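Local coordinates for protein arginase (RocF) (Helicobacter pylori, PDB 4G3H) that probably hydrolyses L-arginine to L-ornithine and urea, using two manganese ions bound in each subunit, at residues 51-54 with 58-61; 61-66 with 159-164; 96-101 with 138-143. All blocks are in the same frame, centred on the assembly; numbering follows the deposited sequence.

How the contacts relate
Starting from the N terminus, contact 1 (51-54 with 58-61) closes a short loop between the edge strand 44-50 and helix 59-78. Asp61 belongs to it and also opens contact 2 (61-66 with 159-164), which closes a much longer loop by setting helix 59-78 beside helix 153-163. Contact 3 (96-101 with 138-143) falls wholly within that loop and joins helix 94-104 to the end of helix 136-140. Contacts 1 and 2 meet where Phe53 CD1 lies 3.3 Å from Tyr62 CD2, and contacts 2 and 3 where Leu162 packs on Met139. Together they tie the loop after strand 44-50 to helices 59-78, 94-104, 136-140 and 153-163.

Contact 1. Residues 51-54 with 58-61; sequences KEFR and NFED
Asn58 supplies both polar ties of this contact, gripping the backbone of 51-54 with the two ends of its amide. Its ND2 donates to Glu52 O at 3.0 Å, with an N-H...O angle of 168°, and the acceptor lies close to the amide plane. In the other direction Arg54 N donates to Asn58 OD1 at 2.7 Å, reaching a lone pair in the carbonyl plane, though this bond is more bent. The amide can span both groups because CG sits between the backbone N and the carbonyl carbon (chi1 69°).

The guanidinium of Arg54 folds back across the same amide. A bend at chi3 carries it there, and Asn58 ND2 ends over one of its faces, toward the rim.

Aromatic packing forms a second layer. Phe53 presents its edge to the face of Phe59 in an offset edge-to-face pair, the centroids 5.8 Å apart and the planes at 69°. The closest atoms are Phe53 CZ and Phe59 CD2 at 3.8 Å. Phe53 also stacks on Tyr62, and Phe59 meets Trp159 edge-to-face, which continues the cluster toward helix 153-163.

Aliphatic contact is left to Lys51, whose CE rests on Asp61 CB at 3.6 Å. The charged ends stay apart, with Lys51 NZ 5.9 Å from Asp61 OD1, so any attraction between them is probably modest.

Asn58 occupies the N-cap position of helix 59-78, yet its side chain makes no capping bond and serves the preceding loop instead. Two bonds in opposite senses leave the buried amide little freedom to flip, and they fix the loop after strand 44-50 against the start of the helix.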
loop_
_atom_site.group_PDB
_atom_site.type_symbol
_atom_site.label_atom_id
_atom_site.label_comp_id
_atom_site.label_asym_id
_atom_site.label_seq_id
_atom_site.Cartn_x
_atom_site.Cartn_y
_atom_site.Cartn_z
ATOM N N LYS A 51 -12.513 1.369 -9.094
ATOM C CA LYS A 51 -13.809 0.762 -8.864
ATOM C C LYS A 51 -13.654 -0.157 -7.660
ATOM O O LYS A 51 -12.710 -0.939 -7.590
ATOM C CB LYS A 51 -14.228 -0.051 -10.087
ATOM C CG LYS A 51 -15.689 -0.435 -10.105
ATOM C CD LYS A 51 -16.015 -1.235 -11.346
ATOM C CE LYS A 51 -17.486 -1.139 -11.674
ATOM N NZ LYS A 51 -17.853 0.269 -11.983
ATOM N N GLU A 52 -14.572 -0.055 -6.709
ATOM C CA GLU A 52 -14.509 -0.888 -5.513
ATOM C C GLU A 52 -14.837 -2.344 -5.836
ATOM O O GLU A 52 -15.764 -2.629 -6.588
ATOM C CB GLU A 52 -15.492 -0.376 -4.465
ATOM C CG GLU A 52 -15.527 -1.226 -3.209
ATOM C CD GLU A 52 -16.645 -0.836 -2.263
ATOM O OE1 GLU A 52 -16.727 -1.433 -1.170
ATOM O OE2 GLU A 52 -17.443 0.059 -2.612
ATOM N N PHE A 53 -14.073 -3.265 -5.263
ATOM C CA PHE A 53 -14.306 -4.687 -5.490
ATOM C C PHE A 53 -15.293 -5.204 -4.444
ATOM O O PHE A 53 -14.999 -5.194 -3.248
ATOM C CB PHE A 53 -12.985 -5.459 -5.404
ATOM C CG PHE A 53 -13.113 -6.922 -5.721
ATOM C CD1 PHE A 53 -13.998 -7.365 -6.703
ATOM C CD2 PHE A 53 -12.320 -7.856 -5.064
ATOM C CE1 PHE A 53 -14.091 -8.719 -7.025
ATOM C CE2 PHE A 53 -12.404 -9.214 -5.379
ATOM C CZ PHE A 53 -13.291 -9.647 -6.362
ATOM N N ARG A 54 -16.466 -5.638 -4.898
ATOM C CA ARG A 54 -17.492 -6.148 -3.994
ATOM C C ARG A 54 -17.671 -7.652 -4.166
ATOM O O ARG A 54 -18.758 -8.190 -3.957
ATOM C CB ARG A 54 -18.826 -5.430 -4.239
ATOM C CG ARG A 54 -18.770 -3.925 -4.003
ATOM C CD ARG A 54 -20.137 -3.255 -4.120
ATOM N NE ARG A 54 -20.727 -3.451 -5.432
ATOM C CZ ARG A 54 -21.064 -2.496 -6.295
ATOM N NH1 ARG A 54 -21.590 -2.852 -7.455
ATOM N NH2 ARG A 54 -20.887 -1.209 -6.020
ATOM N N ASN A 58 -19.967 -7.539 -7.836
ATOM C CA ASN A 58 -19.562 -6.981 -9.125
ATOM C C ASN A 58 -18.233 -7.526 -9.647
ATOM O O ASN A 58 -17.433 -6.783 -10.215
ATOM C CB ASN A 58 -19.469 -5.457 -9.003
ATOM C CG ASN A 58 -18.316 -5.008 -8.115
ATOM O OD1 ASN A 58 -17.967 -5.678 -7.140
ATOM N ND2 ASN A 58 -17.727 -3.864 -8.446
ATOM N N PHE A 59 -18.008 -8.823 -9.475
ATOM C CA PHE A 59 -16.759 -9.436 -9.913
ATOM C C PHE A 59 -16.358 -9.090 -11.343
ATOM O O PHE A 59 -15.233 -8.654 -11.583
ATOM C CB PHE A 59 -16.830 -10.962 -9.754
ATOM C CG PHE A 59 -15.501 -11.659 -9.937
ATOM C CD1 PHE A 59 -14.933 -11.797 -11.201
ATOM C CD2 PHE A 59 -14.812 -12.161 -8.838
ATOM C CE1 PHE A 59 -13.697 -12.429 -11.367
ATOM C CE2 PHE A 59 -13.579 -12.794 -8.990
ATOM C CZ PHE A 59 -13.019 -12.928 -10.257
ATOM N N GLU A 60 -17.269 -9.283 -12.290
ATOM C CA GLU A 60 -16.966 -9.013 -13.690
ATOM C C GLU A 60 -16.670 -7.538 -13.960
ATOM O O GLU A 60 -15.712 -7.212 -14.662
ATOM C CB GLU A 60 -18.117 -9.484 -14.584
ATOM C CG GLU A 60 -17.753 -9.570 -16.062
ATOM C CD GLU A 60 -16.713 -10.642 -16.352
ATOM O OE1 GLU A 60 -15.621 -10.604 -15.747
ATOM O OE2 GLU A 60 -16.984 -11.526 -17.190
ATOM N N ASP A 61 -17.489 -6.651 -13.403
ATOM C CA ASP A 61 -17.290 -5.219 -13.597
ATOM C C ASP A 61 -15.921 -4.806 -13.070
ATOM O O ASP A 61 -15.188 -4.066 -13.726
ATOM C CB ASP A 61 -18.375 -4.418 -12.873
ATOM C CG ASP A 61 -19.764 -4.715 -13.395
ATOM O OD1 ASP A 61 -19.980 -4.603 -14.622
ATOM O OD2 ASP A 61 -20.644 -5.056 -12.576
#

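Contact 2. Residues 61-66 with 159-164; sequences DYYLFC and WQKLCS
Tyr63 and Lys161 both carry CG anti to the backbone N (chi1 174° for the tyrosine), which sends the phenol ring and the aliphatic chain out to meet at about a right angle. Extended at chi1 and chi2, the lysine lays CG and CD over one face of the ring, and the turn at chi3 carries CE and NZ up from that face. The modelled closeness of CD to the ring is doubtful. Beyond it NZ stands over the same face at 4.9 Å from the centroid of the Tyr63 ring, only 16° off the normal, in a cation-pi interaction. Glu60 offers the ammonium a second, long and weak partner.

Leu162 approaches Tyr63 from another direction, its CA lying at the ring edge near the plane. The leucine's CD1 branch reaches across to the neighbouring ring and touches its edge, with Leu162 CD1 3.9 Å from Tyr62 CE2. The same methyl, Leu162 CD1, lies 4.1 Å from Tyr63 CD1 and so touches both tyrosines. On a face of the Tyr62 ring sits Cys66 SG, one turn further along the helix.

These side chains pack helix 59-78 against helix 153-163 in the alpha/beta arginase fold. The short axes run in nearly the same direction, 27° apart, with a closest approach of 10.6 Å. Phe95 of helix 94-104 packs against both Tyr62 and Leu162.

At the polar end of Tyr63, OH is hydrogen-bonded to Lys67 NZ. A water that donates to Lys161 O at 2.7 Å also makes a weak 3.3 Å bond with Tyr63 OH.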
loop_
_atom_site.group_PDB
_atom_site.type_symbol
_atom_site.label_atom_id
_atom_site.label_comp_id
_atom_site.label_asym_id
_atom_site.label_seq_id
_atom_site.Cartn_x
_atom_site.Cartn_y
_atom_site.Cartn_z
ATOM N N ASP A 61 -17.489 -6.651 -13.403
ATOM C CA ASP A 61 -17.290 -5.219 -13.597
ATOM C C ASP A 61 -15.921 -4.806 -13.070
ATOM O O ASP A 61 -15.188 -4.066 -13.726
ATOM C CB ASP A 61 -18.375 -4.418 -12.873
ATOM C CG ASP A 61 -19.764 -4.715 -13.395
ATOM O OD1 ASP A 61 -19.980 -4.603 -14.622
ATOM O OD2 ASP A 61 -20.644 -5.056 -12.576
ATOM N N TYR A 62 -15.586 -5.299 -11.882
ATOM C CA TYR A 62 -14.309 -4.990 -11.257
ATOM C C TYR A 62 -13.182 -5.508 -12.134
ATOM O O TYR A 62 -12.191 -4.817 -12.370
ATOM C CB TYR A 62 -14.224 -5.644 -9.879
ATOM C CG TYR A 62 -12.901 -5.421 -9.183
ATOM C CD1 TYR A 62 -12.607 -4.201 -8.569
ATOM C CD2 TYR A 62 -11.939 -6.431 -9.143
ATOM C CE1 TYR A 62 -11.382 -3.994 -7.927
ATOM C CE2 TYR A 62 -10.717 -6.237 -8.511
ATOM C CZ TYR A 62 -10.445 -5.022 -7.905
ATOM O OH TYR A 62 -9.239 -4.852 -7.270
ATOM N N TYR A 63 -13.339 -6.733 -12.616
ATOM C CA TYR A 63 -12.326 -7.337 -13.469
ATOM C C TYR A 63 -12.059 -6.464 -14.687
ATOM O O TYR A 63 -10.920 -6.101 -14.964
ATOM C CB TYR A 63 -12.779 -8.719 -13.938
ATOM C CG TYR A 63 -11.838 -9.334 -14.946
ATOM C CD1 TYR A 63 -10.634 -9.903 -14.545
ATOM C CD2 TYR A 63 -12.138 -9.315 -16.306
ATOM C CE1 TYR A 63 -9.748 -10.438 -15.473
ATOM C CE2 TYR A 63 -11.259 -9.846 -17.245
ATOM C CZ TYR A 63 -10.066 -10.405 -16.821
ATOM O OH TYR A 63 -9.192 -10.929 -17.743
ATOM N N LEU A 64 -13.121 -6.139 -15.415
ATOM C CA LEU A 64 -13.005 -5.321 -16.614
ATOM C C LEU A 64 -12.416 -3.949 -16.332
ATOM O O LEU A 64 -11.562 -3.470 -17.080
ATOM C CB LEU A 64 -14.373 -5.163 -17.278
ATOM C CG LEU A 64 -14.979 -6.423 -17.898
ATOM C CD1 LEU A 64 -16.357 -6.102 -18.457
ATOM C CD2 LEU A 64 -14.065 -6.942 -19.000
ATOM N N PHE A 65 -12.869 -3.316 -15.255
ATOM C CA PHE A 65 -12.372 -1.991 -14.911
ATOM C C PHE A 65 -10.869 -2.020 -14.672
ATOM O O PHE A 65 -10.135 -1.172 -15.182
ATOM C CB PHE A 65 -13.071 -1.445 -13.665
ATOM C CG PHE A 65 -12.800 0.017 -13.421
ATOM C CD1 PHE A 65 -13.617 0.996 -13.988
ATOM C CD2 PHE A 65 -11.702 0.420 -12.664
ATOM C CE1 PHE A 65 -13.341 2.351 -13.806
ATOM C CE2 PHE A 65 -11.418 1.776 -12.478
ATOM C CZ PHE A 65 -12.238 2.741 -13.049
ATOM N N CYS A 66 -10.415 -2.995 -13.893
ATOM C CA CYS A 66 -8.994 -3.121 -13.598
ATOM C C CYS A 66 -8.174 -3.348 -14.863
ATOM O O CYS A 66 -7.170 -2.668 -15.097
ATOM C CB CYS A 66 -8.751 -4.272 -12.617
ATOM S SG CYS A 66 -9.197 -3.885 -10.911
ATOM N N TRP A 159 -11.252 -16.333 -10.530
ATOM C CA TRP A 159 -10.219 -15.796 -9.652
ATOM C C TRP A 159 -8.828 -15.877 -10.266
ATOM O O TRP A 159 -8.026 -14.951 -10.126
ATOM C CB TRP A 159 -10.227 -16.519 -8.306
ATOM C CG TRP A 159 -11.260 -15.981 -7.387
ATOM C CD1 TRP A 159 -12.492 -16.512 -7.128
ATOM C CD2 TRP A 159 -11.179 -14.768 -6.632
ATOM N NE1 TRP A 159 -13.182 -15.703 -6.256
ATOM C CE2 TRP A 159 -12.399 -14.623 -5.935
ATOM C CE3 TRP A 159 -10.189 -13.785 -6.475
ATOM C CZ2 TRP A 159 -12.661 -13.537 -5.094
ATOM C CZ3 TRP A 159 -10.447 -12.703 -5.636
ATOM C CH2 TRP A 159 -11.675 -12.589 -4.957
ATOM N N GLN A 160 -8.539 -16.986 -10.940
ATOM C CA GLN A 160 -7.241 -17.158 -11.571
ATOM C C GLN A 160 -7.117 -16.094 -12.649
ATOM O O GLN A 160 -6.039 -15.562 -12.886
ATOM C CB GLN A 160 -7.122 -18.557 -12.185
ATOM C CG GLN A 160 -5.755 -18.861 -12.797
ATOM C CD GLN A 160 -5.547 -18.217 -14.162
ATOM O OE1 GLN A 160 -4.425 -18.165 -14.669
ATOM N NE2 GLN A 160 -6.628 -17.739 -14.768
ATOM N N LYS A 161 -8.237 -15.788 -13.296
ATOM C CA LYS A 161 -8.270 -14.783 -14.348
ATOM C C LYS A 161 -7.916 -13.423 -13.739
ATOM O O LYS A 161 -7.076 -12.691 -14.262
ATOM C CB LYS A 161 -9.674 -14.726 -14.964
ATOM C CG LYS A 161 -9.813 -13.800 -16.166
ATOM C CD LYS A 161 -11.249 -13.286 -16.327
ATOM C CE LYS A 161 -12.262 -14.396 -16.558
ATOM N NZ LYS A 161 -13.655 -13.859 -16.629
ATOM N N LEU A 162 -8.562 -13.108 -12.621
ATOM C CA LEU A 162 -8.359 -11.850 -11.917
ATOM C C LEU A 162 -6.952 -11.684 -11.326
ATOM O O LEU A 162 -6.268 -10.698 -11.615
ATOM C CB LEU A 162 -9.414 -11.719 -10.817
ATOM C CG LEU A 162 -9.336 -10.516 -9.878
ATOM C CD1 LEU A 162 -9.426 -9.230 -10.678
ATOM C CD2 LEU A 162 -10.467 -10.596 -8.860
ATOM N N CYS A 163 -6.531 -12.641 -10.499
ATOM C CA CYS A 163 -5.207 -12.609 -9.866
ATOM C C CYS A 163 -4.125 -12.534 -10.921
ATOM O O CYS A 163 -2.981 -12.172 -10.648
ATOM C CB CYS A 163 -4.972 -13.871 -9.040
ATOM S SG CYS A 163 -6.090 -14.057 -7.660
ATOM N N SER A 164 -4.413 -12.913 -12.095
ATOM C CA SER A 164 -3.557 -12.763 -13.155
ATOM C C SER A 164 -3.531 -11.531 -13.997
ATOM O O SER A 164 -2.808 -11.469 -14.825
ATOM C CB SER A 164 -3.876 -13.827 -14.098
ATOM O OG SER A 164 -2.867 -14.651 -14.101
HETATM O O HOH W 1 -6.338 -12.345 -16.875
#

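Contact 3. Residues 96-101 with 138-143; sequences GIFQAF and GMVLNR
This is a small, buried, apolar contact between helix 94-104 and the last turn of helix 136-140, with Val140 meeting Phe98 and Gln99. No hydrogen bond crosses it. Both methyl groups of the valine meet the CD2-CE2 bond of the phenylalanine ring: CG1 lies 3.8 Å from Phe98 CE2, and CG2 is 3.8 Å from Phe98 CD2. The ring meets the valine obliquely, and the two side chains cross at about a right angle. With CG1 anti to the backbone N (chi1 163°), the branched end of Val140 is spread along that bond.

Gln99 runs past Val140 in the opposite direction, its chain bent at chi2, and brings OE1 to 4.1 Å from Val140 CG2. The amide is held from elsewhere: OE1 accepts from Arg102 and NE2 donates to Leu165 O. Those bonds satisfy both polar ends of a buried side chain, so it can lie beside a methyl group without a partner there.

Phe98 also packs on Ile110 and Ile112 of strand 110-115 and meets Tyr230 edge-to-face, while Ile174 touches both Phe98 and Val140. The side chain of Val140 lies about 9 Å from that of Asp120, a manganese ligand. Such apolar packing of helices over a central parallel sheet is typical of the three-layer alpha/beta/alpha arginase fold.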
loop_
_atom_site.group_PDB
_atom_site.type_symbol
_atom_site.label_atom_id
_atom_site.label_comp_id
_atom_site.label_asym_id
_atom_site.label_seq_id
_atom_site.Cartn_x
_atom_site.Cartn_y
_atom_site.Cartn_z
ATOM N N GLY A 96 -4.666 -3.736 -7.883
ATOM C CA GLY A 96 -4.562 -3.197 -9.228
ATOM C C GLY A 96 -3.286 -2.398 -9.435
ATOM O O GLY A 96 -2.641 -2.501 -10.477
ATOM N N ILE A 97 -2.913 -1.601 -8.441
ATOM C CA ILE A 97 -1.703 -0.788 -8.534
ATOM C C ILE A 97 -0.440 -1.656 -8.642
ATOM O O ILE A 97 0.436 -1.406 -9.480
ATOM C CB ILE A 97 -1.561 0.135 -7.290
ATOM C CG1 ILE A 97 -2.677 1.182 -7.286
ATOM C CG2 ILE A 97 -0.204 0.819 -7.293
ATOM C CD1 ILE A 97 -2.760 1.978 -5.999
ATOM N N PHE A 98 -0.355 -2.673 -7.790
ATOM C CA PHE A 98 0.807 -3.553 -7.766
ATOM C C PHE A 98 0.909 -4.429 -9.017
ATOM O O PHE A 98 2.014 -4.707 -9.490
ATOM C CB PHE A 98 0.781 -4.426 -6.504
ATOM C CG PHE A 98 2.069 -5.150 -6.247
ATOM C CD1 PHE A 98 3.233 -4.443 -5.965
ATOM C CD2 PHE A 98 2.126 -6.543 -6.304
ATOM C CE1 PHE A 98 4.437 -5.116 -5.747
ATOM C CE2 PHE A 98 3.320 -7.221 -6.088
ATOM C CZ PHE A 98 4.480 -6.509 -5.810
ATOM N N GLN A 99 -0.231 -4.864 -9.550
ATOM C CA GLN A 99 -0.221 -5.678 -10.759
ATOM C C GLN A 99 0.378 -4.841 -11.887
ATOM O O GLN A 99 1.135 -5.351 -12.719
ATOM C CB GLN A 99 -1.633 -6.130 -11.143
ATOM C CG GLN A 99 -2.248 -7.165 -10.204
ATOM C CD GLN A 99 -1.366 -8.393 -10.011
ATOM O OE1 GLN A 99 -0.503 -8.423 -9.138
ATOM N NE2 GLN A 99 -1.578 -9.408 -10.837
ATOM N N ALA A 100 0.043 -3.554 -11.912
ATOM C CA ALA A 100 0.576 -2.661 -12.936
ATOM C C ALA A 100 2.088 -2.549 -12.736
ATOM O O ALA A 100 2.859 -2.541 -13.697
ATOM C CB ALA A 100 -0.068 -1.294 -12.823
ATOM N N PHE A 101 2.496 -2.472 -11.472
ATOM C CA PHE A 101 3.901 -2.370 -11.099
ATOM C C PHE A 101 4.665 -3.615 -11.581
ATOM O O PHE A 101 5.752 -3.506 -12.155
ATOM C CB PHE A 101 4.008 -2.253 -9.579
ATOM C CG PHE A 101 5.382 -1.938 -9.082
ATOM C CD1 PHE A 101 5.914 -0.656 -9.230
ATOM C CD2 PHE A 101 6.140 -2.908 -8.431
ATOM C CE1 PHE A 101 7.175 -0.342 -8.733
ATOM C CE2 PHE A 101 7.407 -2.603 -7.928
ATOM C CZ PHE A 101 7.923 -1.314 -8.080
ATOM N N GLY A 138 -3.767 -11.357 -0.728
ATOM C CA GLY A 138 -4.247 -12.704 -0.967
ATOM C C GLY A 138 -4.367 -12.940 -2.462
ATOM O O GLY A 138 -4.218 -14.066 -2.939
ATOM N N MET A 139 -4.637 -11.870 -3.206
ATOM C CA MET A 139 -4.775 -11.946 -4.657
ATOM C C MET A 139 -3.406 -11.863 -5.322
ATOM O O MET A 139 -3.173 -12.471 -6.366
ATOM C CB MET A 139 -5.664 -10.809 -5.159
ATOM C CG MET A 139 -7.061 -10.815 -4.562
ATOM S SD MET A 139 -8.029 -9.420 -5.146
ATOM C CE MET A 139 -8.019 -9.774 -6.878
ATOM N N VAL A 140 -2.502 -11.096 -4.721
ATOM C CA VAL A 140 -1.156 -10.967 -5.260
ATOM C C VAL A 140 -0.424 -12.289 -5.075
ATOM O O VAL A 140 0.362 -12.697 -5.931
ATOM C CB VAL A 140 -0.364 -9.846 -4.538
ATOM C CG1 VAL A 140 1.127 -9.998 -4.805
ATOM C CG2 VAL A 140 -0.839 -8.482 -5.022
ATOM N N LEU A 141 -0.701 -12.958 -3.957
ATOM C CA LEU A 141 -0.068 -14.234 -3.633
ATOM C C LEU A 141 -0.815 -15.455 -4.170
ATOM O O LEU A 141 -0.350 -16.585 -4.026
ATOM C CB LEU A 141 0.069 -14.370 -2.122
ATOM C CG LEU A 141 0.999 -13.393 -1.400
ATOM C CD1 LEU A 141 0.873 -13.604 0.101
ATOM C CD2 LEU A 141 2.435 -13.608 -1.861
ATOM N N ASN A 142 -1.973 -15.235 -4.781
ATOM C CA ASN A 142 -2.768 -16.333 -5.321
ATOM C C ASN A 142 -3.273 -17.312 -4.270
ATOM O O ASN A 142 -3.364 -18.512 -4.523
ATOM C CB ASN A 142 -1.981 -17.105 -6.378
ATOM C CG ASN A 142 -2.246 -16.599 -7.774
ATOM O OD1 ASN A 142 -1.768 -15.534 -8.165
ATOM N ND2 ASN A 142 -3.031 -17.356 -8.535
ATOM N N ARG A 143 -3.592 -16.799 -3.089
ATOM C CA ARG A 143 -4.116 -17.630 -2.011
ATOM C C ARG A 143 -5.479 -17.074 -1.625
ATOM O O ARG A 143 -5.756 -16.827 -0.454
ATOM C CB ARG A 143 -3.168 -17.611 -0.806
ATOM C CG ARG A 143 -1.824 -18.278 -1.072
ATOM C CD ARG A 143 -2.014 -19.702 -1.584
ATOM N NE ARG A 143 -2.736 -20.542 -0.630
ATOM C CZ ARG A 143 -2.205 -21.050 0.479
ATOM N NH1 ARG A 143 -0.938 -20.812 0.785
ATOM N NH2 ARG A 143 -2.949 -21.790 1.290
#